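Local coordinates for putative malic enzyme ((S)-malate:NAD+ oxidoreductase (decarboxylating)) (Streptococcus pyogenes, PDB 2A9F), which probably catalyses the NAD-dependent oxidative decarboxylation of malate with the help of a divalent metal ion, at residues G269-A273 against E274-K278. Residues are numbered along the deposited sequence; the frame is centred on the assembly and turned at random.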
# COMPACT_ATOMS: atom_id res chain seq x y z
N GLY A 269 38.55 0.74 3.11
CA GLY A 269 39.96 1.13 3.14
C GLY A 269 40.96 0.31 2.35
O GLY A 269 42.15 0.31 2.66
N VAL A 270 40.48 -0.38 1.31
CA VAL A 270 41.32 -1.22 0.47
C VAL A 270 42.31 -0.44 -0.40
O VAL A 270 43.22 -1.03 -0.98
CB VAL A 270 40.42 -2.10 -0.44
CG1 VAL A 270 41.26 -2.88 -1.42
CG2 VAL A 270 39.61 -3.06 0.43
N LEU A 271 42.15 0.88 -0.47
CA LEU A 271 43.03 1.70 -1.30
C LEU A 271 43.97 2.58 -0.48
O LEU A 271 43.57 3.63 0.02
CB LEU A 271 42.20 2.59 -2.23
CG LEU A 271 42.82 2.98 -3.57
CD1 LEU A 271 41.98 4.10 -4.18
CD2 LEU A 271 44.27 3.43 -3.40
N LYS A 272 45.22 2.14 -0.36
CA LYS A 272 46.23 2.87 0.40
C LYS A 272 46.87 3.98 -0.45
O LYS A 272 47.40 3.74 -1.54
CB LYS A 272 47.29 1.89 0.90
CG LYS A 272 46.72 0.75 1.75
CD LYS A 272 47.79 -0.29 2.13
CE LYS A 272 48.75 0.21 3.21
NZ LYS A 272 49.58 1.38 2.80
N ALA A 273 46.82 5.20 0.08
CA ALA A 273 47.35 6.40 -0.58
C ALA A 273 48.54 6.22 -1.53
O ALA A 273 48.46 6.60 -2.69
CB ALA A 273 47.70 7.43 0.48
N GLU A 274 49.64 5.64 -1.04
CA GLU A 274 50.85 5.45 -1.85
C GLU A 274 50.56 5.11 -3.31
O GLU A 274 51.15 5.68 -4.22
CB GLU A 274 51.73 4.34 -1.27
CG GLU A 274 51.91 4.37 0.23
CD GLU A 274 50.70 3.82 0.97
OE1 GLU A 274 50.32 2.66 0.67
OE2 GLU A 274 50.14 4.53 1.83
N TRP A 275 49.65 4.16 -3.52
CA TRP A 275 49.30 3.72 -4.86
C TRP A 275 48.85 4.85 -5.76
O TRP A 275 49.32 4.97 -6.89
CB TRP A 275 48.20 2.65 -4.78
CG TRP A 275 48.56 1.47 -3.92
CD1 TRP A 275 49.82 0.98 -3.67
CD2 TRP A 275 47.66 0.59 -3.24
NE1 TRP A 275 49.75 -0.14 -2.89
CE2 TRP A 275 48.43 -0.41 -2.61
CE3 TRP A 275 46.26 0.54 -3.12
CZ2 TRP A 275 47.86 -1.44 -1.86
CZ3 TRP A 275 45.69 -0.49 -2.36
CH2 TRP A 275 46.50 -1.46 -1.74
N ILE A 276 47.95 5.69 -5.26
CA ILE A 276 47.42 6.82 -6.03
C ILE A 276 48.52 7.45 -6.87
O ILE A 276 48.33 7.76 -8.05
CB ILE A 276 46.81 7.89 -5.10
CG1 ILE A 276 45.59 7.29 -4.38
CG2 ILE A 276 46.40 9.12 -5.90
CD1 ILE A 276 44.97 8.19 -3.34
N SER A 277 49.69 7.60 -6.25
CA SER A 277 50.84 8.18 -6.91
C SER A 277 51.07 7.52 -8.27
O SER A 277 51.31 8.20 -9.26
CB SER A 277 52.08 7.99 -6.02
OG SER A 277 51.80 8.33 -4.67
N LYS A 278 50.97 6.19 -8.31
CA LYS A 278 51.19 5.43 -9.54
C LYS A 278 50.01 5.35 -10.52
O LYS A 278 50.09 4.67 -11.54
CB LYS A 278 51.64 3.99 -9.22
CG LYS A 278 53.10 3.85 -8.73
CD LYS A 278 53.18 3.66 -7.21
CE LYS A 278 54.59 3.28 -6.76
NZ LYS A 278 55.59 4.37 -6.98
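Trp275 swings its indole back beneath the chain that leads into its own short helix, and Lys272 lies across the ring. The lysine CB stands directly over the six-membered ring, 4.1 Å from its centroid and on the ring normal, a CH-pi contact; CG follows at 4.1 Å from Trp275 CH2. The backbone O of Lys272 lies above the same face of the indole, beside CG and CD2, and accepts the hydrogen bond from Trp275 N (3.0 Å, N-H...O 145°); one residue thus meets both the amide and the ring face. At the ring edge, close to its plane, Leu271 CD2 comes to 3.5 Å from Trp275 CE3. With CG anti to the backbone N (chi1 -151°), this leucine also brings CD2 to 4.2 Å from Ile276 CG1, and the two aliphatic chains lie roughly perpendicular. Here the loop following strand 262-264 turns into helix 273-277, the helix of a beta-alpha-beta crossover in the Rossmann-type NAD-binding domain: Leu271 and Ile276 both pack on Ile285 of strand 284-287, which runs parallel to strand 262-264, so the start of the helix lies against the sheet, while Glu257 of helix 254-257 touches both Leu271 and Trp275. A weak bond from Ile276 N to Ala273 O continues the turn. Away from the buried Leu271 and Ile276, Lys272 and Glu274 meet on the exposed surface. Bends at chi3 and chi4 fold the lysine chain round to a salt bridge, NZ to Glu274 OE1 at 2.6 Å, reached from above the carboxylate plane rather than within it. Farther along the exposed side, Ser277 OG donates to Glu274 O at 2.8 Å.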